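PDB 6LJB: cysteine protease S273R from African swine fever virus pig/Kenya/KEN-50/1950, which probably cleaves the viral polyproteins pp220 and pp62 into core-shell proteins and dampens host innate immunity, acting as a SUMO-protease-like cysteine protease. Local coordinates for residues F108-S113 with Y122-V127; M115-I120 with G195-W200; C155-D160 with V170-D175; C14-T19 with Q98-K103. One frame throughout, in Å; residues are numbered along the deposited sequence.

Along the chain, contact 4 comes first: it docks the N-terminal segment 14-19 on helix 90-103, which leads directly into strand 107-109, where contact 1 begins. Contacts 1 and 3 share the five-stranded mixed sheet, through its neighbouring strands 107-109 and 152-158, and their centres lie about 10 Å apart. Contact 2 ties the loop after strand 107-109 to helix 195-208, and the hairpin of contact 3 is nested inside the loop it closes. Contacts 1, 2 and 3 touch one another in the catalytic core. Contact 4 lies about 30 Å, centre to centre, from contact 2, on the opposite side of the chain's centre, where the N-terminal region meets that core.

Contact 1 of 4, residues F108-S113 with Y122-V127; sequences FNCPFS and YKFNQV
Ser-113 and Tyr-122, with CA atoms 6.0 Å apart, and Pro-111 and Lys-123, at 6.7 Å, bring the chain leaving strand 107-109 against the weakly bonded helical turn of about 123-126, and no hydrogen bond crosses between the two. Cys-110 lies at the middle. Its SG is anti to its own backbone N (chi1 -179°), which sends the sulfur across to the backbone of Phe-124, 3.5 Å from the CA of that residue. The same sulfur meets the Phe-124 ring at its edge, near the ring plane, in a sulfur-aromatic contact. Beside it, Ser-113 CB presses on Phe-124 CB at 3.4 Å, while Ser-113 OG lies obliquely by the Tyr-122 ring, 3.3 Å from Tyr-122 CG. The carbonyl oxygen of Phe-112 sits at the edge of that tyrosine ring. Back toward the strand, CG and CD of Pro-111 rest on the aliphatic start of Lys-123, with Pro-111 CG 3.6 Å from Lys-123 CB. The lysine chain bends at chi2 (72°) and carries NZ toward the Phe-108 ring, where the ammonium is held by a hydrogen bond to Leu-138 O. Phe-108 and Val-127 approach from opposite directions, CE1 of the ring meeting Val-127 CG1. Beyond the two segments, the Phe-124 ring stacks with Trp-200 and packs edge-to-face with Phe-117. The arrangement is that of an edge strand in the central mixed sheet of a Ulp1-type protease core, with strand 107-109 parallel to 152-158 and a short helical turn folded back over its exit.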
# COMPACT_ATOMS: atom_id res chain seq x y z
N PHE A 108 6.99 2.01 -7.57
CA PHE A 108 8.11 1.95 -6.65
C PHE A 108 7.60 2.10 -5.22
O PHE A 108 7.01 3.13 -4.88
CB PHE A 108 9.15 3.03 -6.96
CG PHE A 108 10.46 2.83 -6.26
CD1 PHE A 108 10.67 3.36 -5.00
CD2 PHE A 108 11.48 2.11 -6.86
CE1 PHE A 108 11.88 3.18 -4.35
CE2 PHE A 108 12.69 1.93 -6.22
CZ PHE A 108 12.89 2.46 -4.96
N ASN A 109 7.75 1.03 -4.44
CA ASN A 109 7.28 0.97 -3.04
C ASN A 109 8.40 1.42 -2.11
O ASN A 109 9.09 0.55 -1.56
CB ASN A 109 6.82 -0.45 -2.69
CG ASN A 109 7.81 -1.50 -3.13
OD1 ASN A 109 8.25 -1.51 -4.27
ND2 ASN A 109 8.16 -2.41 -2.23
N CYS A 110 8.56 2.73 -1.94
CA CYS A 110 9.60 3.26 -1.02
C CYS A 110 9.19 2.91 0.41
O CYS A 110 8.03 3.17 0.77
CB CYS A 110 9.70 4.77 -1.15
SG CYS A 110 10.97 5.50 -0.08
N PRO A 111 10.10 2.39 1.26
CA PRO A 111 9.77 2.06 2.65
C PRO A 111 9.41 3.32 3.45
O PRO A 111 9.92 4.39 3.16
CB PRO A 111 11.03 1.37 3.20
CG PRO A 111 12.13 1.74 2.24
CD PRO A 111 11.47 2.01 0.91
N PHE A 112 8.59 3.16 4.49
CA PHE A 112 8.09 4.30 5.29
C PHE A 112 9.27 5.10 5.86
O PHE A 112 10.27 4.51 6.31
CB PHE A 112 7.27 3.79 6.47
CG PHE A 112 8.06 3.69 7.75
CD1 PHE A 112 8.17 4.78 8.59
CD2 PHE A 112 8.72 2.53 8.09
CE1 PHE A 112 8.91 4.70 9.76
CE2 PHE A 112 9.46 2.45 9.26
CZ PHE A 112 9.56 3.54 10.09
N SER A 113 9.13 6.42 5.86
CA SER A 113 10.19 7.31 6.40
C SER A 113 9.61 8.23 7.47
O SER A 113 8.39 8.48 7.45
CB SER A 113 10.84 8.10 5.30
OG SER A 113 11.72 9.08 5.82
N TYR A 122 17.26 7.63 5.67
CA TYR A 122 16.04 6.95 5.26
C TYR A 122 16.10 6.74 3.76
O TYR A 122 16.56 7.62 3.02
CB TYR A 122 14.79 7.75 5.63
CG TYR A 122 14.33 7.58 7.06
CD1 TYR A 122 13.44 6.57 7.40
CD2 TYR A 122 14.80 8.41 8.07
CE1 TYR A 122 13.01 6.41 8.71
CE2 TYR A 122 14.38 8.25 9.37
CZ TYR A 122 13.49 7.25 9.69
OH TYR A 122 13.07 7.09 10.99
N LYS A 123 15.64 5.57 3.31
CA LYS A 123 15.60 5.28 1.88
C LYS A 123 14.84 6.36 1.12
O LYS A 123 15.15 6.63 -0.05
CB LYS A 123 14.95 3.91 1.64
CG LYS A 123 14.92 3.46 0.19
CD LYS A 123 16.30 3.08 -0.32
CE LYS A 123 16.22 2.47 -1.71
NZ LYS A 123 15.32 1.28 -1.74
N PHE A 124 13.86 6.99 1.77
CA PHE A 124 13.08 8.05 1.13
C PHE A 124 13.97 9.21 0.69
O PHE A 124 13.85 9.71 -0.43
CB PHE A 124 11.99 8.52 2.09
CG PHE A 124 11.23 9.71 1.62
CD1 PHE A 124 10.21 9.58 0.69
CD2 PHE A 124 11.51 10.97 2.13
CE1 PHE A 124 9.50 10.69 0.26
CE2 PHE A 124 10.80 12.08 1.70
CZ PHE A 124 9.79 11.93 0.77
N ASN A 125 14.87 9.65 1.57
CA ASN A 125 15.75 10.77 1.25
C ASN A 125 16.96 10.35 0.43
O ASN A 125 17.70 11.22 -0.05
CB ASN A 125 16.21 11.46 2.53
CG ASN A 125 16.73 12.86 2.29
OD1 ASN A 125 16.45 13.47 1.25
ND2 ASN A 125 17.48 13.39 3.24
N GLN A 126 17.19 9.05 0.25
CA GLN A 126 18.36 8.58 -0.49
C GLN A 126 18.06 8.23 -1.94
O GLN A 126 19.00 8.14 -2.74
CB GLN A 126 18.97 7.35 0.20
CG GLN A 126 19.36 7.60 1.64
CD GLN A 126 20.19 8.85 1.82
OE1 GLN A 126 19.85 9.73 2.62
NE2 GLN A 126 21.29 8.95 1.08
N VAL A 127 16.79 8.03 -2.30
CA VAL A 127 16.47 7.68 -3.68
C VAL A 127 16.76 8.85 -4.61
O VAL A 127 16.76 10.03 -4.21
CB VAL A 127 15.01 7.21 -3.82
CG1 VAL A 127 14.78 5.92 -3.06
CG2 VAL A 127 14.06 8.30 -3.35

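Contact 2 of 4, residues M115-I120 with G195-W200; sequences MDFERI and GPVIRW
Glu-118 reaches Arg-199 because its chain runs extended beyond CG, while the arginine turns once at chi3 (-66°) and offers NE and NH2 side-on; Phe-117, with CG between the backbone N and carbonyl carbon (chi1 59°), points its ring at the same helix. The salt bridge is bidentate. Arg-199 NE donates to the syn lone pair of Glu-118 OE2 at 2.7 Å, nearly in the guanidinium plane, and Arg-199 NH2 donates to Glu-118 OE1 at 3.0 Å. This second oxygen is met out of the carboxylate plane, since the two flat groups are twisted 37° from coplanarity. A weak third bond runs from NH2 back to OE2. Gly-195 O lies over the centre of one guanidinium face. Next to the ion pair, Phe-117 CZ touches Pro-196 CB at 3.4 Å, and Phe-117 CE2 packs on Val-197 CG2 at 3.8 Å. Met-115 crosses Val-197 at about a right angle, SD on CG2. Trp-200 adds its CB near Phe-117 CE1, and its NE1 is bound by the carbonyl oxygen of Phe-124. An ion pair at the protein surface thus borders an apolar interior. The negative charge of Glu-118 is balanced by Arg-199, which binds both of its oxygens and would probably keep the carboxylate ionised.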
# COMPACT_ATOMS: atom_id res chain seq x y z
N MET A 115 10.00 12.00 9.76
CA MET A 115 10.21 13.39 9.38
C MET A 115 11.63 13.87 9.67
O MET A 115 11.91 15.07 9.52
CB MET A 115 9.19 14.28 10.10
CG MET A 115 8.81 15.52 9.31
SD MET A 115 8.46 15.14 7.58
CE MET A 115 6.98 14.14 7.74
N ASP A 116 12.53 12.97 10.07
CA ASP A 116 13.90 13.32 10.40
C ASP A 116 14.88 12.97 9.29
O ASP A 116 16.09 12.89 9.53
CB ASP A 116 14.33 12.62 11.70
CG ASP A 116 13.26 12.71 12.78
OD1 ASP A 116 12.85 13.83 13.12
OD2 ASP A 116 12.84 11.64 13.27
N PHE A 117 14.39 12.75 8.06
CA PHE A 117 15.23 12.19 7.01
C PHE A 117 16.35 13.13 6.57
O PHE A 117 17.27 12.67 5.88
CB PHE A 117 14.38 11.78 5.81
CG PHE A 117 13.59 12.90 5.20
CD1 PHE A 117 14.17 13.76 4.27
CD2 PHE A 117 12.25 13.07 5.52
CE1 PHE A 117 13.44 14.78 3.70
CE2 PHE A 117 11.51 14.09 4.95
CZ PHE A 117 12.11 14.95 4.04
N GLU A 118 16.31 14.41 6.95
CA GLU A 118 17.43 15.30 6.66
C GLU A 118 18.60 15.10 7.61
O GLU A 118 19.71 15.53 7.31
CB GLU A 118 16.98 16.76 6.70
CG GLU A 118 16.16 17.19 5.50
CD GLU A 118 15.94 18.69 5.46
OE1 GLU A 118 16.17 19.35 6.49
OE2 GLU A 118 15.54 19.20 4.40
N ARG A 119 18.37 14.46 8.76
CA ARG A 119 19.41 14.20 9.73
C ARG A 119 19.59 12.72 10.06
O ARG A 119 20.55 12.37 10.75
CB ARG A 119 19.14 14.98 11.03
CG ARG A 119 18.74 16.43 10.80
CD ARG A 119 18.37 17.14 12.09
NE ARG A 119 17.41 16.38 12.88
CZ ARG A 119 17.68 15.85 14.07
NH1 ARG A 119 18.89 15.99 14.60
NH2 ARG A 119 16.75 15.17 14.72
N ILE A 120 18.70 11.86 9.58
CA ILE A 120 18.78 10.42 9.80
C ILE A 120 18.59 9.73 8.45
O ILE A 120 17.74 10.14 7.65
CB ILE A 120 17.73 9.93 10.82
CG1 ILE A 120 18.02 10.52 12.20
CG2 ILE A 120 17.69 8.41 10.88
CD1 ILE A 120 17.01 10.13 13.26
N GLY A 195 9.05 21.62 6.28
CA GLY A 195 10.23 22.04 5.56
C GLY A 195 10.98 20.94 4.82
O GLY A 195 11.25 21.06 3.62
N PRO A 196 11.36 19.87 5.53
CA PRO A 196 12.11 18.80 4.85
C PRO A 196 11.39 18.20 3.66
O PRO A 196 11.98 18.08 2.58
CB PRO A 196 12.32 17.77 5.98
CG PRO A 196 12.33 18.59 7.22
CD PRO A 196 11.32 19.67 6.99
N VAL A 197 10.12 17.82 3.82
CA VAL A 197 9.35 17.33 2.68
C VAL A 197 9.20 18.42 1.63
O VAL A 197 9.26 18.16 0.42
CB VAL A 197 7.97 16.81 3.14
CG1 VAL A 197 7.14 16.36 1.95
CG2 VAL A 197 8.15 15.67 4.12
N ILE A 198 9.03 19.67 2.08
CA ILE A 198 8.95 20.80 1.17
C ILE A 198 10.23 20.94 0.36
O ILE A 198 10.19 21.33 -0.82
CB ILE A 198 8.62 22.08 1.97
CG1 ILE A 198 7.21 21.99 2.58
CG2 ILE A 198 8.80 23.34 1.13
CD1 ILE A 198 6.91 23.07 3.59
N ARG A 199 11.38 20.60 0.95
CA ARG A 199 12.63 20.63 0.20
C ARG A 199 12.85 19.34 -0.59
O ARG A 199 13.48 19.38 -1.65
CB ARG A 199 13.81 20.86 1.15
CG ARG A 199 14.02 22.31 1.54
CD ARG A 199 15.24 22.47 2.43
NE ARG A 199 15.07 21.81 3.72
CZ ARG A 199 14.50 22.38 4.77
NH1 ARG A 199 14.04 23.62 4.70
NH2 ARG A 199 14.39 21.70 5.91
N TRP A 200 12.35 18.21 -0.09
CA TRP A 200 12.50 16.95 -0.81
C TRP A 200 11.78 17.01 -2.15
O TRP A 200 12.32 16.60 -3.18
CB TRP A 200 11.99 15.79 0.04
CG TRP A 200 12.14 14.45 -0.61
CD1 TRP A 200 13.17 13.57 -0.46
CD2 TRP A 200 11.21 13.82 -1.51
NE1 TRP A 200 12.96 12.45 -1.21
CE2 TRP A 200 11.76 12.57 -1.87
CE3 TRP A 200 9.98 14.20 -2.05
CZ2 TRP A 200 11.11 11.70 -2.74
CZ3 TRP A 200 9.34 13.33 -2.91
CH2 TRP A 200 9.91 12.10 -3.25

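Contact 3 of 4, residues C155-D160 with V170-D175; sequences CVLNTD and VAIFVD
Cys-155 and Ile-172 form a hydrogen-bonded antiparallel pair, with Ile-172 N donating to Cys-155 O at 2.6 Å and Cys-155 N to Ile-172 O at 2.8 Å. Leu-157 and Val-170 repeat the pattern: Leu-157 N reaches Val-170 O at 2.8 Å, the donor tilted 15° from the carbonyl plane, and Val-170 N returns a bond to Leu-157 O. Between them, Val-156 and Ala-171 make the non-hydrogen-bonded pair, their CA atoms 4.4 Å apart. Val-156 leans a methyl on the backbone here, CG1 lying 3.2 Å from Val-170 O. On the face bearing Cys-155, Leu-157, Val-170 and Ile-172, Leu-157 CD1 touches Ile-172 CG1 at 4.0 Å. At the strand end, Thr-159 CG2 meets Val-170 CG1 at 3.7 Å; with OG1 between backbone N and carbonyl carbon (chi1 51°), the methyl is left beside the backbone N, turned to the valine. Farther out, Val-197 and Trp-200 of helix 195-208 cover this face, while Ser-236 and Ile-240 of helix 232-244 pack on Val-156 from the other. The four bonds thus satisfy the buried N-H and C=O groups of Cys-155, Leu-157, Val-170 and Ile-172, while Ala-171 bonds onward to Phe-186 of strand 181-186. Val-170 touches Asn-187 and Thr-159 bonds with the backbone of His-168; two inferred active-site residues thus border this end of the hairpin, which probably helps to hold the His-168 main chain.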
# COMPACT_ATOMS: atom_id res chain seq x y z
N CYS A 155 5.22 6.69 -1.25
CA CYS A 155 5.76 6.56 0.09
C CYS A 155 4.78 7.17 1.08
O CYS A 155 4.02 8.07 0.74
CB CYS A 155 7.13 7.24 0.22
SG CYS A 155 7.94 6.99 1.82
N VAL A 156 4.82 6.67 2.31
CA VAL A 156 3.98 7.16 3.40
C VAL A 156 4.88 7.52 4.57
O VAL A 156 5.66 6.68 5.04
CB VAL A 156 2.92 6.13 3.82
CG1 VAL A 156 2.08 6.68 4.96
CG2 VAL A 156 2.04 5.76 2.64
N LEU A 157 4.78 8.76 5.04
CA LEU A 157 5.64 9.27 6.10
C LEU A 157 4.83 9.58 7.35
O LEU A 157 3.61 9.73 7.31
CB LEU A 157 6.39 10.53 5.65
CG LEU A 157 7.56 10.40 4.68
CD1 LEU A 157 7.08 10.20 3.25
CD2 LEU A 157 8.47 11.62 4.77
N ASN A 158 5.54 9.67 8.47
CA ASN A 158 4.97 10.09 9.74
C ASN A 158 5.42 11.51 10.03
O ASN A 158 6.61 11.82 9.97
CB ASN A 158 5.41 9.15 10.87
CG ASN A 158 4.70 9.44 12.18
OD1 ASN A 158 4.03 10.46 12.34
ND2 ASN A 158 4.84 8.53 13.14
N THR A 159 4.46 12.38 10.35
CA THR A 159 4.74 13.78 10.63
C THR A 159 5.27 14.02 12.04
O THR A 159 4.86 14.96 12.72
CB THR A 159 3.48 14.61 10.39
OG1 THR A 159 2.38 14.03 11.10
CG2 THR A 159 3.15 14.66 8.91
N ASP A 160 6.20 13.18 12.50
CA ASP A 160 6.81 13.34 13.81
C ASP A 160 8.19 12.70 13.84
O ASP A 160 8.78 12.40 12.80
CB ASP A 160 5.93 12.75 14.91
CG ASP A 160 6.59 12.79 16.27
OD1 ASP A 160 6.97 13.89 16.72
OD2 ASP A 160 6.72 11.72 16.90
N VAL A 170 1.09 10.54 6.36
CA VAL A 170 0.86 11.33 5.16
C VAL A 170 1.48 10.59 3.98
O VAL A 170 2.39 9.79 4.14
CB VAL A 170 1.43 12.76 5.26
CG1 VAL A 170 0.72 13.54 6.36
CG2 VAL A 170 2.93 12.72 5.51
N ALA A 171 0.97 10.88 2.79
CA ALA A 171 1.33 10.14 1.59
C ALA A 171 2.13 11.01 0.62
O ALA A 171 1.87 12.21 0.48
CB ALA A 171 0.08 9.61 0.88
N ILE A 172 3.10 10.38 -0.05
CA ILE A 172 3.86 11.00 -1.12
C ILE A 172 3.67 10.15 -2.37
O ILE A 172 3.89 8.93 -2.34
CB ILE A 172 5.36 11.11 -0.77
CG1 ILE A 172 5.60 12.32 0.14
CG2 ILE A 172 6.21 11.21 -2.03
CD1 ILE A 172 5.38 13.65 -0.55
N PHE A 173 3.25 10.79 -3.46
CA PHE A 173 3.06 10.10 -4.73
C PHE A 173 3.69 10.93 -5.85
O PHE A 173 3.46 12.14 -5.93
CB PHE A 173 1.58 9.86 -5.03
CG PHE A 173 1.33 8.89 -6.15
CD1 PHE A 173 1.39 7.53 -5.93
CD2 PHE A 173 1.05 9.34 -7.43
CE1 PHE A 173 1.17 6.63 -6.95
CE2 PHE A 173 0.83 8.45 -8.46
CZ PHE A 173 0.89 7.09 -8.22
N VAL A 174 4.48 10.27 -6.69
CA VAL A 174 5.14 10.90 -7.82
C VAL A 174 4.65 10.22 -9.09
O VAL A 174 4.91 9.02 -9.29
CB VAL A 174 6.67 10.82 -7.71
CG1 VAL A 174 7.33 11.45 -8.93
CG2 VAL A 174 7.14 11.50 -6.43
N ASP A 175 3.94 10.96 -9.93
CA ASP A 175 3.36 10.43 -11.16
C ASP A 175 4.27 10.82 -12.32
O ASP A 175 4.41 12.00 -12.64
CB ASP A 175 1.95 10.96 -11.37
CG ASP A 175 1.16 10.16 -12.38
OD1 ASP A 175 1.78 9.44 -13.19
OD2 ASP A 175 -0.09 10.25 -12.38

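Contact 4 of 4, residues C14-T19 with Q98-K103; sequences CAEHIT and QRWAIK
His-17 offers one ring face to Ile-102, whose CG2 is placed over it, CH-pi fashion, though the approach is too close to be real and its detail is doubtful; a water lies in the ring plane at the edge, 2.9 Å from His-17 ND1. The indole of Trp-100 is approached at its edge as well, where the Glu-16 carboxylate stands almost perpendicular to the ring, the planes 82° apart. Trp-100 NE1 donates a weak bond to Glu-16 OE2 at 3.3 Å, bent to 140°. Arg-241 makes a cation-pi contact with the same indole. In Glu-16 a bend at chi2 (84°) sets the carboxylate at the indole edge. Its other oxygen, OE1, accepts from the water at 2.9 Å and lies 3.8 Å from Arg-99 CB. Because that water also donates to Arg-99 O, one solvent molecule bridges the loop's carboxylate and imidazole to a backbone carbonyl of the helix. Arg-99 sends its guanidinium elsewhere, to Phe-76 O and Glu-95 O, so it forms no ion pair with Glu-16. Lys-103 lies alongside both loop residues: its CB packs on His-17 CB at 3.8 Å and its CD lies 4.0 Å from Glu-16 CB. Cys-14, at the start of the segment, is in a disulfide with Cys-24. Such docking of an N-terminal segment on helix 90-103 belongs to the arm-and-core build of this protease, in which a helical N-terminal region is added to the Ulp1-like catalytic core.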
# COMPACT_ATOMS: atom_id res chain seq x y z
N CYS A 14 -7.95 -12.01 -0.73
CA CYS A 14 -6.92 -12.46 -1.66
C CYS A 14 -5.99 -11.30 -2.01
O CYS A 14 -6.40 -10.14 -2.03
CB CYS A 14 -7.54 -13.02 -2.94
SG CYS A 14 -8.77 -14.34 -2.74
N ALA A 15 -4.73 -11.64 -2.28
CA ALA A 15 -3.79 -10.63 -2.74
C ALA A 15 -4.26 -10.03 -4.06
O ALA A 15 -4.90 -10.70 -4.88
CB ALA A 15 -2.40 -11.23 -2.90
N GLU A 16 -3.95 -8.74 -4.25
CA GLU A 16 -4.50 -8.02 -5.40
C GLU A 16 -4.01 -8.58 -6.72
O GLU A 16 -4.71 -8.47 -7.74
CB GLU A 16 -4.15 -6.53 -5.30
CG GLU A 16 -4.53 -5.87 -3.98
CD GLU A 16 -3.49 -6.07 -2.90
OE1 GLU A 16 -2.41 -6.63 -3.20
OE2 GLU A 16 -3.74 -5.66 -1.74
N HIS A 17 -2.82 -9.20 -6.74
CA HIS A 17 -2.25 -9.63 -8.01
C HIS A 17 -2.83 -10.95 -8.50
O HIS A 17 -2.85 -11.20 -9.71
CB HIS A 17 -0.73 -9.74 -7.89
CG HIS A 17 -0.26 -10.72 -6.87
ND1 HIS A 17 -0.08 -10.39 -5.54
CD2 HIS A 17 0.08 -12.03 -6.98
CE1 HIS A 17 0.35 -11.45 -4.88
NE2 HIS A 17 0.46 -12.46 -5.73
N ILE A 18 -3.28 -11.80 -7.57
CA ILE A 18 -3.84 -13.12 -7.97
C ILE A 18 -5.26 -12.91 -8.51
O ILE A 18 -6.14 -12.52 -7.73
CB ILE A 18 -3.79 -14.14 -6.81
CG1 ILE A 18 -4.90 -13.90 -5.78
CG2 ILE A 18 -2.42 -14.18 -6.17
CD1 ILE A 18 -6.18 -14.64 -6.06
N THR A 19 -5.45 -13.11 -9.82
CA THR A 19 -6.80 -12.95 -10.43
C THR A 19 -7.54 -14.30 -10.39
O THR A 19 -7.90 -14.81 -11.46
CB THR A 19 -6.69 -12.33 -11.83
OG1 THR A 19 -7.98 -11.83 -12.20
CG2 THR A 19 -6.17 -13.30 -12.87
N GLN A 98 4.41 -3.10 -0.61
CA GLN A 98 5.14 -4.22 -1.19
C GLN A 98 4.22 -5.10 -2.01
O GLN A 98 4.56 -5.52 -3.12
CB GLN A 98 5.82 -5.03 -0.09
CG GLN A 98 7.01 -4.34 0.56
CD GLN A 98 7.48 -5.06 1.81
OE1 GLN A 98 6.91 -6.08 2.20
NE2 GLN A 98 8.52 -4.53 2.45
N ARG A 99 3.03 -5.40 -1.48
CA ARG A 99 2.06 -6.18 -2.24
C ARG A 99 1.56 -5.40 -3.45
O ARG A 99 1.28 -5.99 -4.50
CB ARG A 99 0.90 -6.60 -1.34
CG ARG A 99 1.19 -7.83 -0.50
CD ARG A 99 0.27 -7.92 0.70
NE ARG A 99 0.48 -9.16 1.45
CZ ARG A 99 1.49 -9.37 2.28
NH1 ARG A 99 2.40 -8.42 2.49
NH2 ARG A 99 1.60 -10.53 2.91
N TRP A 100 1.43 -4.08 -3.32
CA TRP A 100 1.06 -3.25 -4.45
C TRP A 100 2.19 -3.08 -5.45
O TRP A 100 1.94 -2.64 -6.57
CB TRP A 100 0.59 -1.87 -3.97
CG TRP A 100 -0.69 -1.92 -3.18
CD1 TRP A 100 -1.47 -3.01 -2.94
CD2 TRP A 100 -1.33 -0.82 -2.53
NE1 TRP A 100 -2.56 -2.66 -2.18
CE2 TRP A 100 -2.50 -1.32 -1.91
CE3 TRP A 100 -1.04 0.54 -2.41
CZ2 TRP A 100 -3.36 -0.50 -1.19
CZ3 TRP A 100 -1.90 1.35 -1.68
CH2 TRP A 100 -3.05 0.82 -1.08
N ALA A 101 3.38 -3.59 -5.15
CA ALA A 101 4.42 -3.53 -6.20
C ALA A 101 4.28 -4.76 -7.10
O ALA A 101 4.86 -4.75 -8.19
CB ALA A 101 5.79 -3.43 -5.58
N ILE A 102 3.58 -5.80 -6.62
CA ILE A 102 3.38 -7.08 -7.36
C ILE A 102 2.47 -6.97 -8.60
O ILE A 102 2.89 -7.45 -9.66
CB ILE A 102 2.86 -8.17 -6.41
CG1 ILE A 102 3.88 -8.51 -5.32
CG2 ILE A 102 2.45 -9.40 -7.20
CD1 ILE A 102 3.33 -9.37 -4.22
N LYS A 103 1.31 -6.32 -8.48
CA LYS A 103 0.32 -6.25 -9.60
C LYS A 103 0.70 -5.08 -10.52
O LYS A 103 0.72 -5.25 -11.75
CB LYS A 103 -1.08 -6.10 -8.99
CG LYS A 103 -2.13 -5.38 -9.82
CD LYS A 103 -3.42 -5.20 -9.05
CE LYS A 103 -4.29 -4.08 -9.57
NZ LYS A 103 -5.23 -4.54 -10.62
O HOH W 1 -0.48 -7.59 -5.12